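Local coordinates for fucolectin-related protein (Streptococcus pneumoniae, PDB 2WMF), which probably hydrolyses glycosidic bonds in host blood-group carbohydrate antigens, as a family 98 glycoside hydrolase, at residues A[296-308]-A[512-524]. Sequence-based numbering, arbitrary orientation.
Sequences AYTFMTNDVPTPA and ANWISKNYSINPV
A beta hairpin with a type I' turn, Thr-301 to Val-304, meets the C-terminal end of helix 506-517 through Thr-301 and Asn-302. Asn-302 ND2 gives one N-H to Asn-513 OD1 (3.0 Å, 171°) and the other to Ser-516 OG, both acceptors lying in its amide plane; these two bonds should hold the amide flat and set its rotation. Water 2 donates to both Asn-302 OD1 and Asn-513 OD1. Ser-516 OG in turn donates to Asn-513 O. Beside this group the Thr-301 torsion (chi1 67°) turns OG1 to Ala-512 O, a 2.9 Å bond, and leaves CG2 against Ala-512 CB; Ser-516 N reaches that oxygen from the opposite face of its plane. The hairpin follows the last strand, 289-293, of the (beta/alpha)8 barrel and the short helix 295-298, and leads into helix 307-322; helix 506-517, within the C-terminal family region, packs against this connection. Water 1 bridges Thr-301 OG1, Val-304 O and Ser-520 OG. Further on, Pro-307 CD sits over one face of the Tyr-519 ring, 3.7 Å from its centroid, a CH-pi contact. The Tyr-297 ring lies 27° from parallel but slid aside, its CE1 3.2 Å from Tyr-519 OH; that hydroxyl hydrogen-bonds to Glu-272 OE2.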
loop_
_atom_site.group_PDB
_atom_site.type_symbol
_atom_site.label_atom_id
_atom_site.label_comp_id
_atom_site.label_asym_id
_atom_site.label_seq_id
_atom_site.Cartn_x
_atom_site.Cartn_y
_atom_site.Cartn_z
ATOM N N ALA A 296 -4.255 5.777 -14.298
ATOM C CA ALA A 296 -5.233 5.451 -15.323
ATOM C C ALA A 296 -6.070 4.248 -14.955
ATOM O O ALA A 296 -7.241 4.144 -15.393
ATOM C CB ALA A 296 -4.594 5.264 -16.737
ATOM N N TYR A 297 -5.453 3.314 -14.229
ATOM C CA TYR A 297 -6.144 2.170 -13.674
ATOM C C TYR A 297 -6.607 2.371 -12.237
ATOM O O TYR A 297 -7.724 2.039 -11.896
ATOM C CB TYR A 297 -5.216 0.961 -13.702
ATOM C CG TYR A 297 -5.812 -0.332 -13.167
ATOM C CD1 TYR A 297 -7.019 -0.819 -13.628
ATOM C CD2 TYR A 297 -5.117 -1.108 -12.219
ATOM C CE1 TYR A 297 -7.518 -2.012 -13.203
ATOM C CE2 TYR A 297 -5.615 -2.306 -11.786
ATOM C CZ TYR A 297 -6.814 -2.773 -12.248
ATOM O OH TYR A 297 -7.339 -3.997 -11.828
ATOM N N THR A 298 -5.721 2.912 -11.423
ATOM C CA THR A 298 -5.923 2.951 -9.960
ATOM C C THR A 298 -6.751 4.162 -9.476
ATOM O O THR A 298 -7.106 4.195 -8.293
ATOM C CB THR A 298 -4.575 2.893 -9.180
ATOM O OG1 THR A 298 -3.701 3.942 -9.601
ATOM C CG2 THR A 298 -3.837 1.564 -9.402
ATOM N N PHE A 299 -7.020 5.145 -10.327
ATOM C CA PHE A 299 -7.749 6.337 -9.888
ATOM C C PHE A 299 -8.874 6.755 -10.809
ATOM O O PHE A 299 -10.032 6.527 -10.495
ATOM C CB PHE A 299 -6.770 7.498 -9.601
ATOM C CG PHE A 299 -7.424 8.751 -9.061
ATOM C CD1 PHE A 299 -8.513 8.689 -8.151
ATOM C CD2 PHE A 299 -6.935 9.997 -9.438
ATOM C CE1 PHE A 299 -9.096 9.849 -7.661
ATOM C CE2 PHE A 299 -7.512 11.159 -8.959
ATOM C CZ PHE A 299 -8.595 11.081 -8.063
ATOM N N MET A 300 -8.543 7.299 -11.988
ATOM C CA MET A 300 -9.566 8.031 -12.776
ATOM C C MET A 300 -9.008 8.305 -14.187
ATOM O O MET A 300 -7.837 8.588 -14.349
ATOM C CB MET A 300 -9.883 9.360 -12.054
ATOM C CG MET A 300 -11.097 10.069 -12.410
ATOM S SD MET A 300 -11.413 11.470 -11.256
ATOM C CE MET A 300 -10.061 12.568 -11.593
ATOM N N THR A 301 -9.890 8.243 -15.185
ATOM C CA THR A 301 -9.625 8.824 -16.492
ATOM C C THR A 301 -10.892 9.579 -16.901
ATOM O O THR A 301 -12.042 9.165 -16.601
ATOM C CB THR A 301 -9.228 7.786 -17.589
ATOM O OG1 THR A 301 -10.343 6.941 -17.873
ATOM C CG2 THR A 301 -7.919 6.950 -17.138
ATOM N N ASN A 302 -10.674 10.690 -17.575
ATOM C CA ASN A 302 -11.774 11.565 -18.046
ATOM C C ASN A 302 -12.761 11.913 -16.912
ATOM O O ASN A 302 -13.989 12.033 -17.113
ATOM C CB ASN A 302 -12.485 10.909 -19.233
ATOM C CG ASN A 302 -11.589 10.792 -20.430
ATOM O OD1 ASN A 302 -10.704 11.636 -20.641
ATOM N ND2 ASN A 302 -11.769 9.721 -21.204
ATOM N N ASP A 303 -12.188 12.112 -15.714
ATOM C CA ASP A 303 -12.933 12.389 -14.486
ATOM C C ASP A 303 -13.956 11.320 -14.075
ATOM O O ASP A 303 -14.830 11.553 -13.247
ATOM C CB ASP A 303 -13.595 13.785 -14.584
ATOM C CG ASP A 303 -12.627 14.933 -14.291
ATOM O OD1 ASP A 303 -11.524 14.697 -13.763
ATOM O OD2 ASP A 303 -12.986 16.106 -14.566
ATOM N N VAL A 304 -13.775 10.103 -14.606
ATOM C CA VAL A 304 -14.577 8.948 -14.243
ATOM C C VAL A 304 -13.743 7.989 -13.379
ATOM O O VAL A 304 -12.785 7.384 -13.871
ATOM C CB VAL A 304 -15.041 8.175 -15.482
ATOM C CG1 VAL A 304 -15.947 6.979 -15.089
ATOM C CG2 VAL A 304 -15.782 9.153 -16.444
ATOM N N PRO A 305 -14.041 7.909 -12.088
ATOM C CA PRO A 305 -13.259 6.999 -11.224
ATOM C C PRO A 305 -13.401 5.554 -11.649
ATOM O O PRO A 305 -14.452 5.148 -12.137
ATOM C CB PRO A 305 -13.852 7.247 -9.814
ATOM C CG PRO A 305 -14.495 8.602 -9.889
ATOM C CD PRO A 305 -15.011 8.708 -11.315
ATOM N N THR A 306 -12.323 4.799 -11.512
ATOM C CA THR A 306 -12.281 3.417 -11.963
ATOM C C THR A 306 -12.780 2.457 -10.895
ATOM O O THR A 306 -12.795 2.796 -9.678
ATOM C CB THR A 306 -10.832 3.023 -12.323
ATOM O OG1 THR A 306 -10.046 3.043 -11.116
ATOM C CG2 THR A 306 -10.215 3.909 -13.417
ATOM N N PRO A 307 -13.167 1.211 -11.302
ATOM C CA PRO A 307 -13.506 0.174 -10.322
ATOM C C PRO A 307 -12.368 -0.186 -9.368
ATOM O O PRO A 307 -12.616 -0.470 -8.185
ATOM C CB PRO A 307 -13.926 -1.010 -11.198
ATOM C CG PRO A 307 -14.479 -0.326 -12.437
ATOM C CD PRO A 307 -13.541 0.820 -12.678
ATOM N N ALA A 308 -11.127 -0.120 -9.842
ATOM C CA ALA A 308 -9.945 -0.403 -8.964
ATOM C C ALA A 308 -9.958 0.605 -7.815
ATOM O O ALA A 308 -9.730 0.247 -6.620
ATOM C CB ALA A 308 -8.599 -0.352 -9.772
ATOM N N ALA A 512 -6.817 5.158 -22.057
ATOM C CA ALA A 512 -7.533 5.877 -20.950
ATOM C C ALA A 512 -9.008 6.157 -21.367
ATOM O O ALA A 512 -9.950 6.061 -20.561
ATOM C CB ALA A 512 -6.811 7.172 -20.580
ATOM N N ASN A 513 -9.198 6.523 -22.629
ATOM C CA ASN A 513 -10.521 6.806 -23.148
ATOM C C ASN A 513 -11.375 5.525 -23.147
ATOM O O ASN A 513 -12.535 5.512 -22.705
ATOM C CB ASN A 513 -10.407 7.422 -24.565
ATOM C CG ASN A 513 -9.852 8.842 -24.574
ATOM O OD1 ASN A 513 -9.892 9.565 -23.564
ATOM N ND2 ASN A 513 -9.311 9.248 -25.731
ATOM N N TRP A 514 -10.780 4.418 -23.621
ATOM C CA TRP A 514 -11.455 3.132 -23.619
ATOM C C TRP A 514 -11.859 2.766 -22.181
ATOM O O TRP A 514 -12.973 2.268 -21.920
ATOM C CB TRP A 514 -10.536 2.056 -24.239
ATOM C CG TRP A 514 -11.220 0.742 -24.372
ATOM C CD1 TRP A 514 -11.957 0.320 -25.454
ATOM C CD2 TRP A 514 -11.295 -0.297 -23.400
ATOM N NE1 TRP A 514 -12.478 -0.916 -25.222
ATOM C CE2 TRP A 514 -12.092 -1.340 -23.974
ATOM C CE3 TRP A 514 -10.763 -0.479 -22.107
ATOM C CZ2 TRP A 514 -12.381 -2.504 -23.300
ATOM C CZ3 TRP A 514 -11.076 -1.647 -21.433
ATOM C CH2 TRP A 514 -11.876 -2.650 -22.031
ATOM N N ILE A 515 -10.937 2.962 -21.248
ATOM C CA ILE A 515 -11.213 2.667 -19.834
ATOM C C ILE A 515 -12.444 3.426 -19.371
ATOM O O ILE A 515 -13.313 2.866 -18.699
ATOM C CB ILE A 515 -9.947 2.976 -18.937
ATOM C CG1 ILE A 515 -8.920 1.834 -19.099
ATOM C CG2 ILE A 515 -10.339 3.158 -17.449
ATOM C CD1 ILE A 515 -7.495 2.146 -18.457
ATOM N N SER A 516 -12.516 4.702 -19.690
ATOM C CA SER A 516 -13.628 5.532 -19.191
ATOM C C SER A 516 -15.000 5.141 -19.739
ATOM O O SER A 516 -16.022 5.495 -19.144
ATOM C CB SER A 516 -13.385 7.027 -19.462
ATOM O OG SER A 516 -13.540 7.354 -20.844
ATOM N N LYS A 517 -15.015 4.422 -20.870
ATOM C CA LYS A 517 -16.256 4.017 -21.507
ATOM C C LYS A 517 -16.571 2.534 -21.446
ATOM O O LYS A 517 -17.706 2.106 -21.789
ATOM C CB LYS A 517 -16.226 4.460 -22.956
ATOM C CG LYS A 517 -16.047 5.954 -23.164
ATOM C CD LYS A 517 -17.343 6.691 -22.853
ATOM C CE LYS A 517 -17.235 8.191 -23.132
ATOM N NZ LYS A 517 -16.014 8.825 -22.483
ATOM N N ASN A 518 -15.603 1.718 -21.031
ATOM C CA ASN A 518 -15.796 0.260 -21.001
ATOM C C ASN A 518 -15.575 -0.181 -19.557
ATOM O O ASN A 518 -16.539 -0.295 -18.793
ATOM C CB ASN A 518 -14.852 -0.437 -21.965
ATOM C CG ASN A 518 -15.185 -0.141 -23.416
ATOM O OD1 ASN A 518 -15.819 -0.980 -24.069
ATOM N ND2 ASN A 518 -14.787 1.025 -23.909
ATOM N N TYR A 519 -14.326 -0.417 -19.193
ATOM C CA TYR A 519 -14.002 -0.861 -17.832
ATOM C C TYR A 519 -14.740 -0.101 -16.731
ATOM O O TYR A 519 -15.360 -0.721 -15.847
ATOM C CB TYR A 519 -12.478 -0.814 -17.654
ATOM C CG TYR A 519 -11.988 -1.004 -16.228
ATOM C CD1 TYR A 519 -12.373 -2.111 -15.498
ATOM C CD2 TYR A 519 -11.028 -0.172 -15.688
ATOM C CE1 TYR A 519 -11.907 -2.337 -14.189
ATOM C CE2 TYR A 519 -10.562 -0.385 -14.387
ATOM C CZ TYR A 519 -11.005 -1.458 -13.629
ATOM O OH TYR A 519 -10.539 -1.678 -12.334
ATOM N N SER A 520 -14.749 1.241 -16.793
ATOM C CA SER A 520 -15.289 2.002 -15.672
ATOM C C SER A 520 -16.819 2.105 -15.633
ATOM O O SER A 520 -17.386 2.485 -14.609
ATOM C CB SER A 520 -14.702 3.412 -15.639
ATOM O OG SER A 520 -13.320 3.333 -15.401
ATOM N N ILE A 521 -17.496 1.802 -16.738
ATOM C CA ILE A 521 -18.951 1.943 -16.725
ATOM C C ILE A 521 -19.676 0.611 -16.915
ATOM O O ILE A 521 -20.761 0.444 -16.393
ATOM C CB ILE A 521 -19.468 3.120 -17.618
ATOM C CG1 ILE A 521 -18.856 3.080 -18.937
ATOM C CG2 ILE A 521 -19.109 4.561 -17.028
ATOM C CD1 ILE A 521 -19.361 4.179 -19.849
ATOM N N ASN A 522 -19.088 -0.320 -17.666
ATOM C CA ASN A 522 -19.576 -1.700 -17.760
ATOM C C ASN A 522 -18.463 -2.699 -17.414
ATOM O O ASN A 522 -18.078 -3.557 -18.220
ATOM C CB ASN A 522 -20.142 -1.982 -19.135
ATOM C CG ASN A 522 -21.487 -1.322 -19.321
ATOM O OD1 ASN A 522 -22.490 -1.706 -18.687
ATOM N ND2 ASN A 522 -21.511 -0.332 -20.124
ATOM N N PRO A 523 -17.987 -2.638 -16.167
ATOM C CA PRO A 523 -16.968 -3.600 -15.756
ATOM C C PRO A 523 -17.474 -5.015 -15.890
ATOM O O PRO A 523 -18.631 -5.279 -15.577
ATOM C CB PRO A 523 -16.747 -3.269 -14.274
ATOM C CG PRO A 523 -17.926 -2.517 -13.874
ATOM C CD PRO A 523 -18.394 -1.762 -15.056
ATOM N N VAL A 524 -16.611 -5.911 -16.332
ATOM C CA VAL A 524 -17.012 -7.303 -16.578
ATOM C C VAL A 524 -16.776 -8.046 -15.253
ATOM O O VAL A 524 -15.725 -8.650 -15.031
ATOM C CB VAL A 524 -16.251 -7.920 -17.764
ATOM C CG1 VAL A 524 -16.735 -9.355 -17.984
ATOM C CG2 VAL A 524 -16.465 -7.082 -19.043
HETATM O O HOH W 1 -12.332 5.778 -16.051
HETATM O O HOH W 2 -8.030 10.477 -21.522
HETATM O O HOH W 3 -16.092 2.956 -12.236
#